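Local coordinates for probable branched-chain-amino-acid aminotransferase (Thermotoga maritima MSB8, PDB 3CSW), which probably transfers amino groups between leucine, isoleucine or valine and 2-oxoglutarate with the help of pyridoxal 5'-phosphate, at residues Y57-R62 against D201-E206; F179-L184 against F236-S241; L190-L195 against V219-V224. All blocks are in the same frame, centred on the assembly; numbering follows the deposited sequence.

Overall arrangement
Interactions 1 and 2 meet at the pyridoxal phosphate, and interaction 3 lies behind them at the edge of the sheet. The centres of interactions 1 and 2 are about 13 Å apart. Thr204 OG1 of interaction 1 packs 3.2 Å from Thr240 N of interaction 2, and both residues bind the phosphate. Interactions 2 and 3 also have centres about 13 Å apart and share one sheet, in which 181-186 and 189-193 are neighbours. Helix 203-214 follows strand 189-193 and leads to strand 219-222. Its Arg205 ties interaction 1 to interaction 3, with NH2 3.0 Å from Glu221 OE1 in a salt bridge. Interaction 3 itself lies away from the cofactor.

Interaction 1: Y57-R62 against D201-E206; sequences YKHYTR and DGITRE. With PLP (pyridoxal-5'-phosphate), chain E.
The CG1 branch of Ile203 lies anti to its carbonyl carbon (chi1 -66°) and continues extended, which carries CD1 over the ring of His59. CD1 sits 3.3 Å from the centroid of that ring, almost on its normal, in a CH-pi contact. The same methyl meets Lys58 CB and lies over one face of the Arg62 guanidinium, toward its rim. Lys58 is extended beyond CG and Glu206 comes from the opposite direction, with its CG anti to the backbone N (chi1 174°). They close a salt bridge, Lys58 NZ to Glu206 OE2, modelled at 2.5 Å, so short that the exact length is doubtful. Glu280 gives the lysine a second acidic partner. With an alanine here, the CB contact to Ile203 would remain, but Glu206 and Glu280 would probably lose the positive charge they share.

The cofactor phosphate is gripped from both segments. In the conformer given here, of two modelled for Arg62, NH2 bonds PLP O1P at 2.9 Å and NH1 only weakly. Ile203 N also bonds O1P (2.9 Å). PLP O2P takes Thr204 N (3.0 Å) and Thr204 OG1 (2.7 Å). Gly202 is the N-cap residue, so the phosphate sits at the start of a helix, where the helix dipole would favour its charge. Gly202 CA lies 3.5 Å from PLP O4P.

Glu44 of strand 42-49 bonds both His59 ND1 and Arg62 NE, which probably fixes both groups beside Ile203. The contact thus joins helix 56-68 to the N-terminal end of helix 203-214, whose Thr204 rests on Thr238 of strand 234-239.

Interaction 2: F179-L184 against F236-S241; sequences FSNVFL and FLTHTS. With PLP (pyridoxal-5'-phosphate), chain E.
Strands 181-184 and 236-239 form an antiparallel pair in the mixed sheet of this class-IV aminotransferase, and Phe183 lies against Phe236 on one face of it. Phe183 CB stands over the Phe236 ring, 3.6 Å from its centroid, in a CH-pi contact. The two rings are nearly parallel, with planes at 7°, but slid so far apart that they barely overlap. The CG of Phe236 lies between its backbone N and carbonyl carbon (chi1 69°), and this turns the ring back under Phe183. Thr238 CG2 reaches Phe183 CE1 and lies in plane at the edge of the Phe236 ring.

On the opposite face, Val182 CG2 and Leu237 CD2 run side by side. Nearer the cofactor, Phe179 and His239 make an edge-to-face pair with planes at 88°. Phe179 CE1 points at the centre of the imidazole face. Tyr163 OH holds His239 NE2, which restrains the turn of that ring.

The backbone sets this register. Phe183 and Phe236 exchange two hydrogen bonds, and so do Asn181 and Thr238. Phe183 N to Phe236 O is nearly straight, at 2.9 Å. Helix 203-214 covers the Phe183 face, where Arg205 touches Phe183 and Val208 touches Phe236.

The 236-241 end reaches the phosphate, and the 179-181 end lies along the pyridine ring. Thr240 N and Thr240 OG1 both bind PLP O3P, the hydroxyl at 2.8 Å. On the face carrying Asn181 and Thr238, a water lies 2.7 Å from Asn181 OD1, 2.8 Å from Thr238 OG1 and 2.7 Å from PLP O2P, bridging all three by hydrogen bonds.

Interaction 3: L190-L195 against V219-V224; sequences LITPSL and VEERVV
Ile191 and Glu220 lie side by side and point the same way from two parallel strands, 190-193 and 219-222. These are the two strands of a beta-alpha-beta unit, with helix 203-214 between them in the chain. Arg222 crosses the isoleucine obliquely. Its guanidinium offers one face to Ile191 CG2, which stands 3.6 Å above the plane toward the rim. Ile191 CD1 also touches Arg222 NH2. The arginine gets there because its CG sits between the backbone N and the carbonyl carbon (chi1 54°), after which the chain runs extended to NE.

Three anchors hold the guanidinium in this position. Arg222 NE makes a salt bridge with Glu220 OE1 at 3.0 Å, and the oxygen lies in the guanidinium plane. Arg222 NH1 donates to Val223 O at 2.9 Å. Glu228 takes Arg222 NH2 in a further salt bridge. The flat group is thus fixed in rotation while its face covers an aliphatic side chain.

Val224 crosses Ile191 from another side, its CG2 3.6 Å from Ile191 CG2. The same methyl packs on Pro193 N and CD. On the other face of the sheet Thr192 and Glu221 run alongside each other, Thr192 CG2 touching Glu221 CG at 3.9 Å. Glu221 OE1 also pairs with Arg205 of helix 203-214, which covers this face.

The backbones alternate their bonds in the parallel manner, from Glu220 N to Leu190 O through to Ser194 N to Arg222 O. In this last bond Ser194 N approaches Arg222 O from above the carbonyl plane, 53° out of it. Just past it, one water accepts from Leu195 N at 3.0 Å and donates to Glu221 OE1 at 2.9 Å.

Interaction 1: Y57-R62 against D201-E206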
loop_
_atom_site.group_PDB
_atom_site.type_symbol
_atom_site.label_atom_id
_atom_site.label_comp_id
_atom_site.label_asym_id
_atom_site.label_seq_id
_atom_site.Cartn_x
_atom_site.Cartn_y
_atom_site.Cartn_z
ATOM N N TYR A 57 12.158 6.780 34.344
ATOM C CA TYR A 57 12.766 7.719 33.409
ATOM C C TYR A 57 12.461 7.345 31.948
ATOM O O TYR A 57 12.139 8.202 31.150
ATOM C CB TYR A 57 14.293 7.829 33.632
ATOM C CG TYR A 57 14.895 8.906 32.764
ATOM C CD1 TYR A 57 14.579 10.244 32.983
ATOM C CD2 TYR A 57 15.730 8.589 31.697
ATOM C CE1 TYR A 57 15.082 11.241 32.169
ATOM C CE2 TYR A 57 16.237 9.578 30.875
ATOM C CZ TYR A 57 15.913 10.904 31.116
ATOM O OH TYR A 57 16.417 11.896 30.303
ATOM N N LYS A 58 12.556 6.062 31.619
ATOM C CA LYS A 58 12.256 5.582 30.278
ATOM C C LYS A 58 10.822 5.892 29.866
ATOM O O LYS A 58 10.578 6.308 28.734
ATOM C CB LYS A 58 12.520 4.077 30.173
ATOM C CG LYS A 58 14.002 3.749 30.242
ATOM C CD LYS A 58 14.297 2.277 30.111
ATOM C CE LYS A 58 15.800 2.057 29.963
ATOM N NZ LYS A 58 16.065 0.573 29.964
ATOM N N HIS A 59 9.885 5.685 30.786
ATOM C CA HIS A 59 8.480 5.999 30.541
ATOM C C HIS A 59 8.232 7.498 30.434
ATOM O O HIS A 59 7.448 7.927 29.612
ATOM C CB HIS A 59 7.603 5.393 31.628
ATOM C CG HIS A 59 7.379 3.926 31.459
ATOM N ND1 HIS A 59 6.518 3.420 30.513
ATOM C CD2 HIS A 59 7.908 2.856 32.096
ATOM C CE1 HIS A 59 6.524 2.101 30.580
ATOM N NE2 HIS A 59 7.343 1.734 31.543
ATOM N N TYR A 60 8.896 8.288 31.266
ATOM C CA TYR A 60 8.810 9.748 31.192
ATOM C C TYR A 60 9.257 10.287 29.826
ATOM O O TYR A 60 8.620 11.168 29.258
ATOM C CB TYR A 60 9.664 10.389 32.294
ATOM C CG TYR A 60 9.556 11.898 32.341
ATOM C CD1 TYR A 60 8.472 12.524 32.957
ATOM C CD2 TYR A 60 10.517 12.697 31.741
ATOM C CE1 TYR A 60 8.356 13.912 32.978
ATOM C CE2 TYR A 60 10.418 14.090 31.750
ATOM C CZ TYR A 60 9.342 14.695 32.369
ATOM O OH TYR A 60 9.273 16.085 32.384
ATOM N N THR A 61 10.362 9.776 29.300
ATOM C CA THR A 61 10.859 10.276 28.007
ATOM C C THR A 61 9.942 9.849 26.851
ATOM O O THR A 61 9.810 10.591 25.882
ATOM C CB THR A 61 12.349 9.901 27.753
ATOM O OG1 THR A 61 12.457 8.510 27.462
ATOM C CG2 THR A 61 13.203 10.236 28.994
ATOM N N ARG A 62 9.315 8.674 26.947
ATOM C CA ARG A 62 8.351 8.214 25.933
ATOM C C ARG A 62 7.118 9.096 25.972
ATOM O O ARG A 62 6.541 9.412 24.935
ATOM C CB ARG A 62 7.891 6.763 26.152
ATOM C CG ARG A 62 8.480 5.706 25.220
ATOM C CD ARG A 62 7.390 4.722 24.739
ATOM N NE ARG A 62 6.705 4.041 25.842
ATOM C CZ ARG A 62 6.501 2.728 25.936
ATOM N NH1 ARG A 62 6.905 1.896 24.993
ATOM N NH2 ARG A 62 5.865 2.246 26.988
ATOM N N ASP A 201 8.250 0.965 20.514
ATOM C CA ASP A 201 9.507 0.509 21.136
ATOM C C ASP A 201 9.261 0.233 22.620
ATOM O O ASP A 201 9.574 1.046 23.488
ATOM C CB ASP A 201 10.653 1.535 20.948
ATOM C CG ASP A 201 10.250 2.967 21.341
ATOM O OD1 ASP A 201 9.042 3.319 21.255
ATOM O OD2 ASP A 201 11.143 3.747 21.730
ATOM N N GLY A 202 8.651 -0.907 22.894
ATOM C CA GLY A 202 8.339 -1.279 24.251
ATOM C C GLY A 202 9.571 -1.359 25.139
ATOM O O GLY A 202 10.648 -1.808 24.705
ATOM N N ILE A 203 9.398 -0.905 26.370
ATOM C CA ILE A 203 10.443 -0.946 27.398
ATOM C C ILE A 203 10.765 -2.384 27.866
ATOM O O ILE A 203 11.920 -2.673 28.182
ATOM C CB ILE A 203 10.074 -0.025 28.592
ATOM C CG1 ILE A 203 10.087 1.428 28.086
ATOM C CG2 ILE A 203 11.004 -0.299 29.827
ATOM C CD1 ILE A 203 9.541 2.449 29.023
ATOM N N THR A 204 9.768 -3.276 27.895
ATOM C CA THR A 204 10.015 -4.708 28.206
ATOM C C THR A 204 10.806 -5.370 27.081
ATOM O O THR A 204 11.757 -6.104 27.316
ATOM C CB THR A 204 8.702 -5.510 28.433
ATOM O OG1 THR A 204 7.775 -4.724 29.182
ATOM C CG2 THR A 204 8.971 -6.848 29.173
ATOM N N ARG A 205 10.383 -5.110 25.849
ATOM C CA ARG A 205 11.106 -5.550 24.653
ATOM C C ARG A 205 12.599 -5.186 24.699
ATOM O O ARG A 205 13.449 -6.012 24.472
ATOM C CB ARG A 205 10.425 -4.919 23.430
ATOM C CG ARG A 205 11.144 -5.064 22.089
ATOM C CD ARG A 205 10.565 -4.124 21.065
ATOM N NE ARG A 205 11.152 -4.360 19.757
ATOM C CZ ARG A 205 12.290 -3.810 19.339
ATOM N NH1 ARG A 205 12.970 -2.972 20.118
ATOM N NH2 ARG A 205 12.736 -4.093 18.127
ATOM N N GLU A 206 12.895 -3.928 24.951
ATOM C CA GLU A 206 14.242 -3.414 25.025
ATOM C C GLU A 206 15.065 -4.195 26.047
ATOM O O GLU A 206 16.172 -4.630 25.736
ATOM C CB GLU A 206 14.139 -1.929 25.398
ATOM C CG GLU A 206 15.395 -1.125 25.678
ATOM C CD GLU A 206 15.004 0.201 26.404
ATOM O OE1 GLU A 206 14.333 1.086 25.800
ATOM O OE2 GLU A 206 15.304 0.314 27.605
HETATM N N1 PLP E . 2.645 -2.477 21.873
HETATM C C2 PLP E . 1.536 -1.682 22.143
HETATM C C2A PLP E . 0.596 -1.392 21.014
HETATM C C3 PLP E . 1.326 -1.184 23.448
HETATM O O3 PLP E . 0.194 -0.469 23.759
HETATM C C4 PLP E . 2.253 -1.497 24.471
HETATM C C4A PLP E . 2.021 -1.034 25.883
HETATM O O4A PLP E . 1.269 -1.680 26.636
HETATM C C5 PLP E . 3.363 -2.307 24.174
HETATM C C6 PLP E . 3.549 -2.778 22.872
HETATM C C5A PLP E . 4.254 -2.858 25.264
HETATM O O4P PLP E . 5.228 -1.893 25.638
HETATM P P PLP E . 5.927 -1.878 27.112
HETATM O O1P PLP E . 6.689 -0.552 27.310
HETATM O O2P PLP E . 6.887 -3.028 27.218
HETATM O O3P PLP E . 4.784 -2.024 28.108
#

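Interaction 2: F179-L184 against F236-S241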
loop_
_atom_site.group_PDB
_atom_site.type_symbol
_atom_site.label_atom_id
_atom_site.label_comp_id
_atom_site.label_asym_id
_atom_site.label_seq_id
_atom_site.Cartn_x
_atom_site.Cartn_y
_atom_site.Cartn_z
ATOM N N PHE A 179 -1.322 -4.797 23.063
ATOM C CA PHE A 179 -0.747 -4.227 24.291
ATOM C C PHE A 179 0.631 -4.831 24.647
ATOM O O PHE A 179 1.104 -4.647 25.772
ATOM C CB PHE A 179 -1.720 -4.372 25.487
ATOM C CG PHE A 179 -2.039 -5.820 25.890
ATOM C CD1 PHE A 179 -1.205 -6.530 26.771
ATOM C CD2 PHE A 179 -3.202 -6.456 25.435
ATOM C CE1 PHE A 179 -1.510 -7.834 27.143
ATOM C CE2 PHE A 179 -3.515 -7.769 25.819
ATOM C CZ PHE A 179 -2.648 -8.463 26.669
ATOM N N SER A 180 1.275 -5.510 23.691
ATOM C CA SER A 180 2.541 -6.197 23.918
ATOM C C SER A 180 3.391 -6.216 22.662
ATOM O O SER A 180 2.884 -5.984 21.605
ATOM C CB SER A 180 2.272 -7.654 24.329
ATOM O OG SER A 180 1.500 -8.369 23.345
ATOM N N ASN A 181 4.690 -6.489 22.800
ATOM C CA ASN A 181 5.549 -6.804 21.665
ATOM C C ASN A 181 5.698 -8.329 21.495
ATOM O O ASN A 181 5.448 -9.107 22.426
ATOM C CB ASN A 181 6.912 -6.135 21.781
ATOM C CG ASN A 181 6.846 -4.616 21.648
ATOM O OD1 ASN A 181 7.008 -3.891 22.639
ATOM N ND2 ASN A 181 6.623 -4.126 20.427
ATOM N N VAL A 182 6.077 -8.737 20.283
ATOM C CA VAL A 182 6.193 -10.146 19.872
ATOM C C VAL A 182 7.639 -10.558 19.604
ATOM O O VAL A 182 8.396 -9.858 18.943
ATOM C CB VAL A 182 5.347 -10.391 18.581
ATOM C CG1 VAL A 182 5.546 -11.843 17.978
ATOM C CG2 VAL A 182 3.872 -10.093 18.888
ATOM N N PHE A 183 7.993 -11.721 20.135
ATOM C CA PHE A 183 9.246 -12.363 19.862
ATOM C C PHE A 183 8.977 -13.800 19.398
ATOM O O PHE A 183 7.981 -14.423 19.799
ATOM C CB PHE A 183 10.106 -12.429 21.140
ATOM C CG PHE A 183 10.676 -11.110 21.585
ATOM C CD1 PHE A 183 9.885 -10.178 22.234
ATOM C CD2 PHE A 183 12.025 -10.820 21.395
ATOM C CE1 PHE A 183 10.414 -8.975 22.678
ATOM C CE2 PHE A 183 12.559 -9.623 21.824
ATOM C CZ PHE A 183 11.750 -8.696 22.479
ATOM N N LEU A 184 9.864 -14.309 18.542
ATOM C CA LEU A 184 9.841 -15.715 18.153
ATOM C C LEU A 184 11.241 -16.297 18.276
ATOM O O LEU A 184 12.243 -15.574 18.306
ATOM C CB LEU A 184 9.251 -15.939 16.749
ATOM C CG LEU A 184 9.960 -15.385 15.517
ATOM C CD1 LEU A 184 9.564 -16.184 14.316
ATOM C CD2 LEU A 184 9.645 -13.903 15.304
ATOM N N PHE A 236 6.686 -15.735 22.193
ATOM C CA PHE A 236 6.299 -15.088 23.455
ATOM C C PHE A 236 6.018 -13.595 23.259
ATOM O O PHE A 236 6.395 -13.003 22.230
ATOM C CB PHE A 236 7.313 -15.348 24.594
ATOM C CG PHE A 236 8.683 -14.670 24.433
ATOM C CD1 PHE A 236 8.878 -13.352 24.842
ATOM C CD2 PHE A 236 9.780 -15.383 23.951
ATOM C CE1 PHE A 236 10.127 -12.743 24.725
ATOM C CE2 PHE A 236 11.034 -14.787 23.839
ATOM C CZ PHE A 236 11.204 -13.454 24.225
ATOM N N LEU A 237 5.329 -13.022 24.251
ATOM C CA LEU A 237 4.974 -11.618 24.286
ATOM C C LEU A 237 5.708 -10.918 25.413
ATOM O O LEU A 237 6.099 -11.546 26.400
ATOM C CB LEU A 237 3.471 -11.441 24.517
ATOM C CG LEU A 237 2.500 -12.239 23.656
ATOM C CD1 LEU A 237 1.057 -12.042 24.150
ATOM C CD2 LEU A 237 2.671 -11.879 22.166
ATOM N N THR A 238 5.877 -9.607 25.280
ATOM C CA THR A 238 6.458 -8.798 26.345
ATOM C C THR A 238 5.590 -7.556 26.596
ATOM O O THR A 238 5.210 -6.867 25.666
ATOM C CB THR A 238 7.929 -8.364 25.998
ATOM O OG1 THR A 238 7.935 -7.506 24.850
ATOM C CG2 THR A 238 8.815 -9.572 25.718
ATOM N N HIS A 239 5.279 -7.275 27.852
ATOM C CA HIS A 239 4.601 -6.030 28.219
ATOM C C HIS A 239 4.860 -5.692 29.690
ATOM O O HIS A 239 5.220 -6.550 30.467
ATOM C CB HIS A 239 3.090 -6.065 27.883
ATOM C CG HIS A 239 2.305 -7.124 28.597
ATOM N ND1 HIS A 239 1.490 -6.849 29.682
ATOM C CD2 HIS A 239 2.182 -8.451 28.362
ATOM C CE1 HIS A 239 0.910 -7.966 30.086
ATOM N NE2 HIS A 239 1.313 -8.952 29.310
ATOM N N THR A 240 4.670 -4.431 30.056
ATOM C CA THR A 240 5.019 -3.930 31.376
ATOM C C THR A 240 4.530 -4.781 32.563
ATOM O O THR A 240 5.325 -5.150 33.447
ATOM C CB THR A 240 4.537 -2.447 31.570
ATOM O OG1 THR A 240 5.378 -1.551 30.821
ATOM C CG2 THR A 240 4.604 -2.048 33.018
ATOM N N SER A 241 3.235 -5.093 32.588
ATOM C CA SER A 241 2.655 -5.692 33.782
ATOM C C SER A 241 3.186 -7.073 34.076
ATOM O O SER A 241 3.465 -7.366 35.231
ATOM C CB SER A 241 1.111 -5.684 33.743
ATOM O OG SER A 241 0.608 -6.353 32.603
HETATM N N1 PLP E . 2.645 -2.477 21.873
HETATM C C2 PLP E . 1.536 -1.682 22.143
HETATM C C2A PLP E . 0.596 -1.392 21.014
HETATM C C3 PLP E . 1.326 -1.184 23.448
HETATM O O3 PLP E . 0.194 -0.469 23.759
HETATM C C4 PLP E . 2.253 -1.497 24.471
HETATM C C4A PLP E . 2.021 -1.034 25.883
HETATM O O4A PLP E . 1.269 -1.680 26.636
HETATM C C5 PLP E . 3.363 -2.307 24.174
HETATM C C6 PLP E . 3.549 -2.778 22.872
HETATM C C5A PLP E . 4.254 -2.858 25.264
HETATM O O4P PLP E . 5.228 -1.893 25.638
HETATM P P PLP E . 5.927 -1.878 27.112
HETATM O O1P PLP E . 6.689 -0.552 27.310
HETATM O O2P PLP E . 6.887 -3.028 27.218
HETATM O O3P PLP E . 4.784 -2.024 28.108
HETATM O O HOH W 1 7.478 -4.725 25.202
#

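Interaction 3: L190-L195 against V219-V224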
loop_
_atom_site.group_PDB
_atom_site.type_symbol
_atom_site.label_atom_id
_atom_site.label_comp_id
_atom_site.label_asym_id
_atom_site.label_seq_id
_atom_site.Cartn_x
_atom_site.Cartn_y
_atom_site.Cartn_z
ATOM N N LEU A 190 16.828 -15.647 18.769
ATOM C CA LEU A 190 15.713 -14.826 19.220
ATOM C C LEU A 190 15.472 -13.730 18.148
ATOM O O LEU A 190 16.374 -12.966 17.818
ATOM C CB LEU A 190 15.996 -14.204 20.602
ATOM C CG LEU A 190 14.850 -13.377 21.204
ATOM C CD1 LEU A 190 13.660 -14.253 21.479
ATOM C CD2 LEU A 190 15.277 -12.629 22.455
ATOM N N ILE A 191 14.253 -13.696 17.600
ATOM C CA ILE A 191 13.890 -12.833 16.480
ATOM C C ILE A 191 12.693 -11.964 16.879
ATOM O O ILE A 191 11.746 -12.450 17.483
ATOM C CB ILE A 191 13.549 -13.683 15.212
ATOM C CG1 ILE A 191 14.745 -14.559 14.794
ATOM C CG2 ILE A 191 13.090 -12.783 14.067
ATOM C CD1 ILE A 191 14.347 -15.769 13.974
ATOM N N THR A 192 12.770 -10.663 16.592
ATOM C CA THR A 192 11.711 -9.722 16.921
ATOM C C THR A 192 11.592 -8.648 15.827
ATOM O O THR A 192 12.604 -8.246 15.226
ATOM C CB THR A 192 11.913 -9.077 18.324
ATOM O OG1 THR A 192 10.680 -8.520 18.804
ATOM C CG2 THR A 192 12.986 -8.017 18.315
ATOM N N PRO A 193 10.344 -8.214 15.525
ATOM C CA PRO A 193 10.191 -7.106 14.588
ATOM C C PRO A 193 11.045 -5.866 14.925
ATOM O O PRO A 193 11.084 -5.410 16.077
ATOM C CB PRO A 193 8.691 -6.791 14.661
ATOM C CG PRO A 193 8.062 -8.154 14.950
ATOM C CD PRO A 193 9.039 -8.766 15.936
ATOM N N SER A 194 11.718 -5.360 13.900
ATOM C CA SER A 194 12.475 -4.123 13.957
ATOM C C SER A 194 11.525 -2.948 14.150
ATOM O O SER A 194 10.346 -3.036 13.806
ATOM C CB SER A 194 13.236 -3.961 12.653
ATOM O OG SER A 194 12.358 -4.125 11.549
ATOM N N LEU A 195 12.036 -1.851 14.713
ATOM C CA LEU A 195 11.228 -0.640 14.899
ATOM C C LEU A 195 10.707 -0.091 13.568
ATOM O O LEU A 195 9.638 0.514 13.535
ATOM C CB LEU A 195 12.009 0.451 15.652
ATOM C CG LEU A 195 12.489 0.046 17.049
ATOM C CD1 LEU A 195 13.327 1.188 17.633
ATOM C CD2 LEU A 195 11.348 -0.348 18.005
ATOM N N VAL A 219 20.338 -12.455 18.723
ATOM C CA VAL A 219 19.154 -11.646 18.556
ATOM C C VAL A 219 19.150 -10.957 17.183
ATOM O O VAL A 219 20.153 -10.385 16.785
ATOM C CB VAL A 219 19.048 -10.544 19.633
ATOM C CG1 VAL A 219 17.742 -9.780 19.449
ATOM C CG2 VAL A 219 19.136 -11.121 21.013
ATOM N N GLU A 220 18.021 -11.043 16.473
ATOM C CA GLU A 220 17.801 -10.366 15.195
ATOM C C GLU A 220 16.557 -9.484 15.300
ATOM O O GLU A 220 15.463 -10.001 15.564
ATOM C CB GLU A 220 17.534 -11.378 14.073
ATOM C CG GLU A 220 18.642 -12.389 13.867
ATOM C CD GLU A 220 18.371 -13.408 12.747
ATOM O OE1 GLU A 220 17.418 -13.215 11.935
ATOM O OE2 GLU A 220 19.133 -14.407 12.692
ATOM N N GLU A 221 16.742 -8.177 15.114
ATOM C CA GLU A 221 15.673 -7.218 14.973
ATOM C C GLU A 221 15.558 -6.972 13.482
ATOM O O GLU A 221 16.443 -6.380 12.885
ATOM C CB GLU A 221 15.957 -5.903 15.713
ATOM C CG GLU A 221 16.169 -6.056 17.212
ATOM C CD GLU A 221 16.512 -4.736 17.896
ATOM O OE1 GLU A 221 15.695 -3.773 17.830
ATOM O OE2 GLU A 221 17.592 -4.669 18.523
ATOM N N ARG A 222 14.476 -7.453 12.881
ATOM C CA ARG A 222 14.295 -7.346 11.425
ATOM C C ARG A 222 12.818 -7.404 11.057
ATOM O O ARG A 222 11.962 -7.531 11.910
ATOM C CB ARG A 222 15.050 -8.472 10.718
ATOM C CG ARG A 222 14.693 -9.860 11.212
ATOM C CD ARG A 222 15.214 -10.892 10.245
ATOM N NE ARG A 222 14.920 -12.271 10.639
ATOM C CZ ARG A 222 13.828 -12.953 10.293
ATOM N NH1 ARG A 222 12.843 -12.399 9.589
ATOM N NH2 ARG A 222 13.711 -14.197 10.690
ATOM N N VAL A 223 12.523 -7.288 9.781
ATOM C CA VAL A 223 11.180 -7.526 9.299
ATOM C C VAL A 223 10.896 -9.037 9.446
ATOM O O VAL A 223 11.673 -9.867 8.986
ATOM C CB VAL A 223 11.003 -7.064 7.830
ATOM C CG1 VAL A 223 9.629 -7.505 7.268
ATOM C CG2 VAL A 223 11.184 -5.546 7.737
ATOM N N VAL A 224 9.785 -9.356 10.116
ATOM C CA VAL A 224 9.346 -10.726 10.365
ATOM C C VAL A 224 7.996 -10.856 9.659
ATOM O O VAL A 224 7.111 -10.057 9.889
ATOM C CB VAL A 224 9.200 -10.981 11.866
ATOM C CG1 VAL A 224 8.630 -12.406 12.148
ATOM C CG2 VAL A 224 10.548 -10.752 12.568
HETATM O O HOH W 2 14.911 -2.272 15.458
#